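Local atomic coordinates of D-alanyl-D-alanine carboxypeptidase (Penicillin binding protein) family protein (PDB entry 6OSU), a protein that probably removes the terminal D-alanine from peptidoglycan precursor peptides, as a serine-type D-Ala-D-Ala carboxypeptidase of the S11 family. Residues 194-197 with 198-201; 215-219 with 220-224; 261-265 with 266-270. One frame throughout, in Å; residues are numbered along the deposited sequence.

Interaction 1: residues 194-197 with 198-201; sequences YKVY and DDKG
Asp198 and Asp199 turn back onto the carbonyl groups of Lys195 and Val196 in a local contact round overlapping type I turns, in the link between helix 191-194 and strand 201-205. Asp198 N donates to Lys195 O over 3.2 Å, and Asp199 N to Val196 O over 3.0 Å, the latter with an N-H...O angle of 165°. The side chains follow the backbone. In Asp199, CG is placed beside the backbone N (chi1 -72°), which swings the carboxylate back over the carbonyl it already bonds: CG comes within 3.3 Å of Val196 O, and OD2 passes 4.0 Å from Val196 CG1, the methyl that leans toward the carboxylate. Asp198 instead sends CG anti to its N, and its methylene CB rests 3.6 Å from Lys195 O while the carboxylate heads away. There Lys200 NZ folds back to make a weak hydrogen bond with Asp198 O and a long ion pair with Asp198 OD2, 3.8 Å away. The two tyrosines point elsewhere. Tyr194 OH bonds Asp275, and the Tyr197 ring runs inward past Asp121 and Met277 toward Lys278 and Lys67, the predicted substrate-binding and proton-accepting lysines; Tyr197 OH makes a weak hydrogen bond to Ser71. The turn thus borders the predicted active site of the penicillin-binding-protein/serine beta-lactamase fold. Its polar grip comes from the backbone, while the Asp199 side chain also touches Thr118 and Val122. Val196 O lies against the carboxyl carbon of Asp199, nearer to it than to either carboxylate oxygen; the ammonium of Lys200 could add only modestly to the stability of the Asp198 charge, the ion pair being long.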
ATOM      1  N   TYR A 194       3.651   5.495  -8.649  1.00 54.00           N
ATOM      2  CA  TYR A 194       4.064   4.836  -7.420  1.00 52.09           C
ATOM      3  C   TYR A 194       5.536   4.440  -7.435  1.00 52.86           C
ATOM      4  O   TYR A 194       6.138   4.308  -6.365  1.00 52.54           O
ATOM      5  CB  TYR A 194       3.201   3.602  -7.159  1.00 51.32           C
ATOM      6  CG  TYR A 194       3.675   2.825  -5.960  1.00 50.59           C
ATOM      7  CD1 TYR A 194       3.608   3.379  -4.687  1.00 50.42           C
ATOM      8  CD2 TYR A 194       4.219   1.555  -6.098  1.00 50.83           C
ATOM      9  CE1 TYR A 194       4.060   2.682  -3.576  1.00 50.89           C
ATOM     10  CE2 TYR A 194       4.668   0.846  -4.993  1.00 51.73           C
ATOM     11  CZ  TYR A 194       4.586   1.415  -3.737  1.00 52.11           C
ATOM     12  OH  TYR A 194       5.028   0.716  -2.635  1.00 54.33           O
ATOM     13  N   LYS A 195       6.128   4.253  -8.619  1.00 53.49           N
ATOM     14  CA  LYS A 195       7.545   3.917  -8.692  1.00 54.97           C
ATOM     15  C   LYS A 195       8.433   5.001  -8.093  1.00 53.76           C
ATOM     16  O   LYS A 195       9.570   4.709  -7.709  1.00 54.81           O
ATOM     17  CB  LYS A 195       7.963   3.662 -10.142  1.00 59.12           C
ATOM     18  CG  LYS A 195       7.312   2.445 -10.782  1.00 62.28           C
ATOM     19  CD  LYS A 195       7.799   2.256 -12.215  1.00 66.49           C
ATOM     20  CE  LYS A 195       6.960   1.225 -12.956  1.00 68.66           C
ATOM     21  NZ  LYS A 195       6.600   1.696 -14.325  1.00 71.10           N
ATOM     22  N   VAL A 196       7.941   6.240  -7.998  1.00 51.58           N
ATOM     23  CA  VAL A 196       8.755   7.331  -7.469  1.00 51.14           C
ATOM     24  C   VAL A 196       9.104   7.092  -6.005  1.00 51.28           C
ATOM     25  O   VAL A 196      10.163   7.524  -5.531  1.00 52.27           O
ATOM     26  CB  VAL A 196       8.030   8.679  -7.658  1.00 50.30           C
ATOM     27  CG1 VAL A 196       8.893   9.834  -7.165  1.00 50.22           C
ATOM     28  CG2 VAL A 196       7.653   8.882  -9.112  1.00 52.11           C
ATOM     29  N   TYR A 197       8.237   6.393  -5.269  1.00 50.14           N
ATOM     30  CA  TYR A 197       8.477   6.187  -3.846  1.00 50.06           C
ATOM     31  C   TYR A 197       9.680   5.293  -3.577  1.00 52.01           C
ATOM     32  O   TYR A 197      10.173   5.268  -2.444  1.00 51.38           O
ATOM     33  CB  TYR A 197       7.230   5.607  -3.184  1.00 49.90           C
ATOM     34  CG  TYR A 197       6.113   6.616  -3.041  1.00 50.77           C
ATOM     35  CD1 TYR A 197       6.191   7.631  -2.095  1.00 50.49           C
ATOM     36  CD2 TYR A 197       4.989   6.563  -3.854  1.00 51.97           C
ATOM     37  CE1 TYR A 197       5.178   8.555  -1.950  1.00 50.88           C
ATOM     38  CE2 TYR A 197       3.966   7.491  -3.722  1.00 52.40           C
ATOM     39  CZ  TYR A 197       4.070   8.486  -2.768  1.00 51.71           C
ATOM     40  OH  TYR A 197       3.066   9.412  -2.622  1.00 51.33           O
ATOM     41  N   ASP A 198      10.175   4.579  -4.583  1.00 54.37           N
ATOM     42  CA  ASP A 198      11.356   3.743  -4.424  1.00 55.19           C
ATOM     43  C   ASP A 198      12.657   4.504  -4.658  1.00 54.75           C
ATOM     44  O   ASP A 198      13.733   3.917  -4.511  1.00 57.15           O
ATOM     45  CB  ASP A 198      11.273   2.534  -5.369  1.00 57.75           C
ATOM     46  CG  ASP A 198      12.242   1.424  -4.990  1.00 61.91           C
ATOM     47  OD1 ASP A 198      12.299   1.056  -3.797  1.00 62.49           O
ATOM     48  OD2 ASP A 198      12.946   0.911  -5.887  1.00 64.90           O
ATOM     49  N   ASP A 199      12.587   5.792  -5.007  1.00 72.32           N
ATOM     50  CA  ASP A 199      13.797   6.586  -5.203  1.00 71.65           C
ATOM     51  C   ASP A 199      14.594   6.680  -3.908  1.00 71.25           C
ATOM     52  O   ASP A 199      14.053   7.024  -2.854  1.00 70.46           O
ATOM     53  CB  ASP A 199      13.445   7.990  -5.699  1.00 70.61           C
ATOM     54  CG  ASP A 199      12.970   8.007  -7.140  1.00 73.22           C
ATOM     55  OD1 ASP A 199      12.822   6.919  -7.738  1.00 75.88           O
ATOM     56  OD2 ASP A 199      12.748   9.114  -7.677  1.00 73.03           O
ATOM     57  N   LYS A 200      15.893   6.381  -3.993  1.00 72.63           N
ATOM     58  CA  LYS A 200      16.739   6.403  -2.803  1.00 71.10           C
ATOM     59  C   LYS A 200      16.991   7.823  -2.313  1.00 67.05           C
ATOM     60  O   LYS A 200      17.199   8.036  -1.114  1.00 65.35           O
ATOM     61  CB  LYS A 200      18.065   5.699  -3.089  1.00 73.37           C
ATOM     62  CG  LYS A 200      17.925   4.280  -3.627  1.00 76.53           C
ATOM     63  CD  LYS A 200      17.519   3.298  -2.539  1.00 78.20           C
ATOM     64  CE  LYS A 200      16.203   2.611  -2.879  1.00 80.03           C
ATOM     65  NZ  LYS A 200      16.220   2.020  -4.248  1.00 82.68           N
ATOM     66  N   GLY A 201      16.977   8.799  -3.212  1.00 65.83           N
ATOM     67  CA  GLY A 201      17.230  10.168  -2.815  1.00 63.96           C
ATOM     68  C   GLY A 201      16.988  11.125  -3.962  1.00 63.76           C
ATOM     69  O   GLY A 201      16.472  10.746  -5.015  1.00 65.11           O
TER

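Interaction 2: residues 215-219 with 220-224; sequences ADRKQ and CLPKF
Arg217 reaches across Pro222 and Phe224 at a slant. With CG anti to its backbone N (chi1 -171°) and the chain extended to NE, it leaves the helix and runs forward over the turn that ends it. Its CG meets Pro222 CD at 3.6 Å, and the same proline carbon also lies at the guanidinium edge. Further out, Arg217 NE approaches the edge of the Phe224 ring, 4.0 Å from CE1; the guanidinium and ring planes are 59° apart, so the two flat groups do not stack. Phe252 and Leu260 also pack against Arg217, and Phe258 meets the Phe224 ring. Beside these side chains the backbone closes the helix: Leu221 N donates to Arg217 O, in a bond whose modelled length is doubtfully short, and Cys220 N reaches Asp216 O in a weak bond. Cys220 SG lies 3.6 Å from Asp216 O and is tied by a disulfide to Cys248 of helix 242-251. Leu221 drapes its CG 3.6 Å from Lys218 O. Leu221 takes positive phi (53°), and the next residue is a proline with no N-H, which rules out the six-to-one bond of a Schellman motif. The helix thus stops at a residue of positive phi followed by a proline, a common helix ending, and the chain passes to strand 223-224, which pairs antiparallel with strand 231-233.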
ATOM      1  N   ALA A 215      22.188   7.868 -10.771  1.00 91.07           N
ATOM      2  CA  ALA A 215      23.142   7.106 -11.568  1.00 98.36           C
ATOM      3  C   ALA A 215      24.139   8.024 -12.261  1.00100.34           C
ATOM      4  O   ALA A 215      25.326   7.696 -12.368  1.00103.62           O
ATOM      5  CB  ALA A 215      22.403   6.242 -12.590  1.00102.50           C
ATOM      6  N   ASP A 216      23.677   9.186 -12.738  1.00 98.14           N
ATOM      7  CA  ASP A 216      24.599  10.150 -13.332  1.00 99.90           C
ATOM      8  C   ASP A 216      25.573  10.701 -12.300  1.00 97.72           C
ATOM      9  O   ASP A 216      26.698  11.073 -12.652  1.00 99.69           O
ATOM     10  CB  ASP A 216      23.839  11.300 -13.993  1.00100.73           C
ATOM     11  CG  ASP A 216      23.316  10.939 -15.370  1.00105.31           C
ATOM     12  OD1 ASP A 216      22.110  11.148 -15.623  1.00105.79           O
ATOM     13  OD2 ASP A 216      24.108  10.435 -16.195  1.00108.88           O
ATOM     14  N   ARG A 217      25.167  10.763 -11.031  1.00 94.01           N
ATOM     15  CA  ARG A 217      26.085  11.230  -9.998  1.00 93.61           C
ATOM     16  C   ARG A 217      27.168  10.197  -9.720  1.00 96.93           C
ATOM     17  O   ARG A 217      28.344  10.548  -9.580  1.00 99.07           O
ATOM     18  CB  ARG A 217      25.328  11.556  -8.713  1.00 90.10           C
ATOM     19  CG  ARG A 217      26.198  12.239  -7.674  1.00 89.59           C
ATOM     20  CD  ARG A 217      25.721  11.982  -6.257  1.00 87.58           C
ATOM     21  NE  ARG A 217      26.590  12.640  -5.284  1.00 87.50           N
ATOM     22  CZ  ARG A 217      26.457  12.536  -3.966  1.00 86.41           C
ATOM     23  NH1 ARG A 217      27.297  13.174  -3.161  1.00 87.19           N
ATOM     24  NH2 ARG A 217      25.487  11.792  -3.451  1.00 84.92           N
ATOM     25  N   LYS A 218      26.793   8.919  -9.635  1.00 98.04           N
ATOM     26  CA  LYS A 218      27.772   7.874  -9.363  1.00100.67           C
ATOM     27  C   LYS A 218      28.754   7.683 -10.511  1.00103.69           C
ATOM     28  O   LYS A 218      29.850   7.159 -10.286  1.00105.68           O
ATOM     29  CB  LYS A 218      27.061   6.555  -9.049  1.00101.21           C
ATOM     30  CG  LYS A 218      26.293   6.564  -7.730  1.00 98.57           C
ATOM     31  CD  LYS A 218      25.434   5.315  -7.577  1.00 99.16           C
ATOM     32  CE  LYS A 218      24.487   5.410  -6.383  1.00 96.57           C
ATOM     33  NZ  LYS A 218      25.118   4.986  -5.101  1.00 97.15           N
ATOM     34  N   GLN A 219      28.392   8.093 -11.729  1.00104.39           N
ATOM     35  CA  GLN A 219      29.346   8.062 -12.835  1.00107.87           C
ATOM     36  C   GLN A 219      30.412   9.138 -12.668  1.00106.82           C
ATOM     37  O   GLN A 219      31.611   8.868 -12.809  1.00109.86           O
ATOM     38  CB  GLN A 219      28.624   8.249 -14.168  1.00110.58           C
ATOM     39  CG  GLN A 219      27.665   7.141 -14.543  1.00112.96           C
ATOM     40  CD  GLN A 219      27.033   7.378 -15.900  1.00116.36           C
ATOM     41  OE1 GLN A 219      27.594   8.076 -16.743  1.00119.32           O
ATOM     42  NE2 GLN A 219      25.855   6.805 -16.115  1.00116.27           N
ATOM     43  N   CYS A 220      29.990  10.371 -12.381  1.00102.44           N
ATOM     44  CA  CYS A 220      30.934  11.477 -12.284  1.00101.90           C
ATOM     45  C   CYS A 220      31.536  11.584 -10.890  1.00 98.76           C
ATOM     46  O   CYS A 220      32.726  11.894 -10.749  1.00101.50           O
ATOM     47  CB  CYS A 220      30.242  12.788 -12.656  1.00101.40           C
ATOM     48  SG  CYS A 220      29.474  12.787 -14.287  1.00104.72           S
ATOM     49  N   LEU A 221      30.731  11.327  -9.857  1.00 93.46           N
ATOM     50  CA  LEU A 221      31.101  11.533  -8.461  1.00 90.23           C
ATOM     51  C   LEU A 221      31.589  12.964  -8.266  1.00 88.93           C
ATOM     52  O   LEU A 221      32.779  13.182  -8.015  1.00 90.16           O
ATOM     53  CB  LEU A 221      32.168  10.525  -8.026  1.00 91.78           C
ATOM     54  CG  LEU A 221      31.713   9.071  -7.879  1.00 91.08           C
ATOM     55  CD1 LEU A 221      32.903   8.127  -7.904  1.00 94.29           C
ATOM     56  CD2 LEU A 221      30.914   8.889  -6.598  1.00 87.67           C
ATOM     57  N   PRO A 222      30.712  13.959  -8.376  1.00 86.30           N
ATOM     58  CA  PRO A 222      31.161  15.351  -8.263  1.00 85.84           C
ATOM     59  C   PRO A 222      31.614  15.674  -6.850  1.00 84.96           C
ATOM     60  O   PRO A 222      31.291  14.980  -5.883  1.00 82.70           O
ATOM     61  CB  PRO A 222      29.915  16.163  -8.640  1.00 83.11           C
ATOM     62  CG  PRO A 222      28.981  15.185  -9.283  1.00 82.55           C
ATOM     63  CD  PRO A 222      29.267  13.875  -8.628  1.00 83.08           C
ATOM     64  N   LYS A 223      32.377  16.755  -6.743  1.00 87.50           N
ATOM     65  CA  LYS A 223      32.862  17.244  -5.460  1.00 87.37           C
ATOM     66  C   LYS A 223      32.031  18.452  -5.051  1.00 84.10           C
ATOM     67  O   LYS A 223      31.944  19.433  -5.797  1.00 83.95           O
ATOM     68  CB  LYS A 223      34.343  17.609  -5.535  1.00 91.24           C
ATOM     69  CG  LYS A 223      34.949  18.018  -4.204  1.00 92.90           C
ATOM     70  CD  LYS A 223      36.142  17.140  -3.858  1.00 96.83           C
ATOM     71  CE  LYS A 223      36.911  17.693  -2.670  1.00 99.72           C
ATOM     72  NZ  LYS A 223      38.161  16.923  -2.421  1.00104.28           N
ATOM     73  N   PHE A 224      31.419  18.374  -3.872  1.00 81.55           N
ATOM     74  CA  PHE A 224      30.583  19.441  -3.348  1.00 80.44           C
ATOM     75  C   PHE A 224      31.226  20.040  -2.108  1.00 83.22           C
ATOM     76  O   PHE A 224      31.748  19.312  -1.256  1.00 84.82           O
ATOM     77  CB  PHE A 224      29.178  18.932  -3.008  1.00 76.60           C
ATOM     78  CG  PHE A 224      28.429  18.390  -4.189  1.00 75.45           C
ATOM     79  CD1 PHE A 224      28.318  17.025  -4.390  1.00 75.05           C
ATOM     80  CD2 PHE A 224      27.844  19.246  -5.106  1.00 75.39           C
ATOM     81  CE1 PHE A 224      27.631  16.525  -5.479  1.00 74.57           C
ATOM     82  CE2 PHE A 224      27.158  18.751  -6.199  1.00 74.79           C
ATOM     83  CZ  PHE A 224      27.050  17.390  -6.385  1.00 74.40           C
TER

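Interaction 3: residues 261-265 with 266-270; sequences QNNRN and RLLFT
Asn265 grips the first turn of the short helix that follows it through both of its oxygens. Its OD1 accepts from Leu267 N over 3.3 Å, the donor tilted 59° out of the amide plane, and also rests against Leu267 CB. Its backbone O takes Leu268 N, at 3.2 Å. CG anti to the backbone N (chi1 -179°) puts the amide beside the helix start, where the Asn265 and Leu268 side chains cross at about a right angle, ND2 against CG. This is a capping bond at the entry to helix 267-270, preceded by an Asx turn in which Asn263 OD1 accepts from Asn265 N over 2.9 Å. Asn263 also presents ND2 to Leu268 CD1, 3.3 Å away, while its backbone O lies 3.5 Å from Phe269 CE2, in plane at the ring edge. On the helix itself the bent Arg266 lays a guanidinium face over Phe269 CD2, and Arg266 O receives Phe269 N, Thr270 N and Thr270 OG1. In the next shell, Asp199 O accepts from Asn263 ND2, whose residue packs on Val122 of helix 113-123, and Leu267 is inserted among Leu289, Ser291 and Leu321.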
ATOM      1  N   GLN A 261      19.646  15.038  -0.698  1.00 67.81           N
ATOM      2  CA  GLN A 261      18.864  14.475   0.391  1.00 67.78           C
ATOM      3  C   GLN A 261      18.521  13.029   0.082  1.00 67.29           C
ATOM      4  O   GLN A 261      18.247  12.676  -1.068  1.00 66.03           O
ATOM      5  CB  GLN A 261      17.570  15.260   0.629  1.00 67.46           C
ATOM      6  CG  GLN A 261      17.709  16.761   0.491  1.00 70.33           C
ATOM      7  CD  GLN A 261      16.543  17.501   1.101  1.00 70.85           C
ATOM      8  OE1 GLN A 261      16.224  17.310   2.273  1.00 71.73           O
ATOM      9  NE2 GLN A 261      15.894  18.346   0.310  1.00 70.78           N
ATOM     10  N   ASN A 262      18.533  12.198   1.119  1.00 68.42           N
ATOM     11  CA  ASN A 262      18.092  10.820   1.003  1.00 68.39           C
ATOM     12  C   ASN A 262      16.598  10.717   1.273  1.00 66.96           C
ATOM     13  O   ASN A 262      16.012  11.539   1.983  1.00 65.16           O
ATOM     14  CB  ASN A 262      18.840   9.915   1.983  1.00 69.83           C
ATOM     15  CG  ASN A 262      20.310   9.797   1.663  1.00 73.10           C
ATOM     16  OD1 ASN A 262      20.693   9.155   0.685  1.00 74.47           O
ATOM     17  ND2 ASN A 262      21.146  10.405   2.496  1.00 74.80           N
ATOM     18  N   ASN A 263      15.985   9.691   0.690  1.00 68.76           N
ATOM     19  CA  ASN A 263      14.664   9.274   1.126  1.00 69.71           C
ATOM     20  C   ASN A 263      14.758   8.767   2.557  1.00 73.27           C
ATOM     21  O   ASN A 263      15.574   7.893   2.865  1.00 73.91           O
ATOM     22  CB  ASN A 263      14.120   8.186   0.201  1.00 68.38           C
ATOM     23  CG  ASN A 263      12.649   7.882   0.440  1.00 65.59           C
ATOM     24  OD1 ASN A 263      12.131   8.049   1.544  1.00 63.72           O
ATOM     25  ND2 ASN A 263      11.970   7.429  -0.605  1.00 66.14           N
ATOM     26  N   ARG A 264      13.931   9.323   3.436  1.00 77.20           N
ATOM     27  CA  ARG A 264      14.001   8.992   4.851  1.00 79.72           C
ATOM     28  C   ARG A 264      13.197   7.755   5.213  1.00 75.74           C
ATOM     29  O   ARG A 264      13.052   7.452   6.401  1.00 76.32           O
ATOM     30  CB  ARG A 264      13.557  10.188   5.698  1.00 83.83           C
ATOM     31  CG  ARG A 264      14.659  11.228   5.820  1.00 90.01           C
ATOM     32  CD  ARG A 264      14.328  12.347   6.786  1.00 95.31           C
ATOM     33  NE  ARG A 264      14.071  11.880   8.142  1.00 99.55           N
ATOM     34  CZ  ARG A 264      13.729  12.689   9.136  1.00102.75           C
ATOM     35  NH1 ARG A 264      13.509  12.207  10.353  1.00104.30           N
ATOM     36  NH2 ARG A 264      13.598  13.987   8.906  1.00103.62           N
ATOM     37  N   ASN A 265      12.680   7.032   4.224  1.00 70.02           N
ATOM     38  CA  ASN A 265      12.114   5.708   4.467  1.00 65.42           C
ATOM     39  C   ASN A 265      13.276   4.724   4.493  1.00 65.52           C
ATOM     40  O   ASN A 265      13.734   4.234   3.459  1.00 65.65           O
ATOM     41  CB  ASN A 265      11.082   5.347   3.408  1.00 61.47           C
ATOM     42  CG  ASN A 265      10.458   3.985   3.645  1.00 60.21           C
ATOM     43  OD1 ASN A 265      10.629   3.387   4.707  1.00 59.55           O
ATOM     44  ND2 ASN A 265       9.725   3.488   2.653  1.00 59.90           N
ATOM     45  N   ARG A 266      13.758   4.434   5.705  1.00 64.82           N
ATOM     46  CA  ARG A 266      14.923   3.570   5.863  1.00 65.42           C
ATOM     47  C   ARG A 266      14.683   2.179   5.292  1.00 63.07           C
ATOM     48  O   ARG A 266      15.638   1.491   4.913  1.00 63.55           O
ATOM     49  CB  ARG A 266      15.304   3.476   7.340  1.00 67.58           C
ATOM     50  CG  ARG A 266      15.835   4.770   7.938  1.00 69.30           C
ATOM     51  CD  ARG A 266      17.063   5.231   7.183  1.00 72.49           C
ATOM     52  NE  ARG A 266      18.006   4.134   6.985  1.00 76.15           N
ATOM     53  CZ  ARG A 266      19.056   4.185   6.171  1.00 78.07           C
ATOM     54  NH1 ARG A 266      19.304   5.286   5.472  1.00 77.50           N
ATOM     55  NH2 ARG A 266      19.855   3.134   6.054  1.00 80.77           N
ATOM     56  N   LEU A 267      13.419   1.753   5.213  1.00 60.46           N
ATOM     57  CA  LEU A 267      13.105   0.409   4.741  1.00 58.88           C
ATOM     58  C   LEU A 267      13.607   0.163   3.325  1.00 58.60           C
ATOM     59  O   LEU A 267      13.915  -0.981   2.970  1.00 60.02           O
ATOM     60  CB  LEU A 267      11.596   0.173   4.812  1.00 56.25           C
ATOM     61  CG  LEU A 267      11.077  -0.689   5.961  1.00 55.19           C
ATOM     62  CD1 LEU A 267      11.506  -0.118   7.300  1.00 55.52           C
ATOM     63  CD2 LEU A 267       9.565  -0.802   5.884  1.00 53.56           C
ATOM     64  N   LEU A 268      13.691   1.214   2.502  1.00 57.36           N
ATOM     65  CA  LEU A 268      14.191   1.050   1.139  1.00 59.15           C
ATOM     66  C   LEU A 268      15.577   0.422   1.130  1.00 63.69           C
ATOM     67  O   LEU A 268      15.888  -0.401   0.261  1.00 66.30           O
ATOM     68  CB  LEU A 268      14.227   2.398   0.419  1.00 57.49           C
ATOM     69  CG  LEU A 268      12.902   3.091   0.119  1.00 55.54           C
ATOM     70  CD1 LEU A 268      13.164   4.363  -0.673  1.00 56.24           C
ATOM     71  CD2 LEU A 268      11.968   2.156  -0.635  1.00 54.51           C
ATOM     72  N   PHE A 269      16.418   0.792   2.092  1.00 65.35           N
ATOM     73  CA  PHE A 269      17.795   0.319   2.139  1.00 69.39           C
ATOM     74  C   PHE A 269      17.949  -0.977   2.922  1.00 70.83           C
ATOM     75  O   PHE A 269      18.856  -1.765   2.624  1.00 73.51           O
ATOM     76  CB  PHE A 269      18.698   1.394   2.757  1.00 70.24           C
ATOM     77  CG  PHE A 269      18.464   2.776   2.209  1.00 69.48           C
ATOM     78  CD1 PHE A 269      19.238   3.266   1.167  1.00 70.92           C
ATOM     79  CD2 PHE A 269      17.469   3.588   2.737  1.00 67.44           C
ATOM     80  CE1 PHE A 269      19.021   4.537   0.660  1.00 70.24           C
ATOM     81  CE2 PHE A 269      17.246   4.857   2.235  1.00 66.50           C
ATOM     82  CZ  PHE A 269      18.025   5.333   1.196  1.00 68.36           C
ATOM     83  N   THR A 270      17.088  -1.218   3.910  1.00 69.36           N
ATOM     84  CA  THR A 270      17.250  -2.340   4.829  1.00 71.42           C
ATOM     85  C   THR A 270      16.355  -3.530   4.503  1.00 72.06           C
ATOM     86  O   THR A 270      16.819  -4.673   4.556  1.00 76.25           O
ATOM     87  CB  THR A 270      16.983  -1.884   6.268  1.00 70.46           C
ATOM     88  OG1 THR A 270      15.641  -1.392   6.381  1.00 67.40           O
ATOM     89  CG2 THR A 270      17.956  -0.783   6.662  1.00 71.38           C
TER

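Interactions 1 and 3 are partly buried neighbours, their centres about 10 Å apart, and they touch where the chain ahead of strand 201-205 meets the end of strand 258-262: Lys200 O probably bonds Asn263 N, extending the pairing of those strands, and Asp198 OD1 packs on Leu268 CD2. Both flank the predicted active-site region. Interaction 2 is a surface contact, its centre about 19 Å from the centre of either, yet its Arg217 and Phe224 pack on Leu260 of strand 258-262, which leads into interaction 3. The chemistry differs with place: backbone turn bonds with one carboxylate beside a carbonyl in 194-201, asparagine amides capping in 261-270, and in 215-224 an extended arginine reaching proline and a phenylalanine edge, with a disulfide at the helix end.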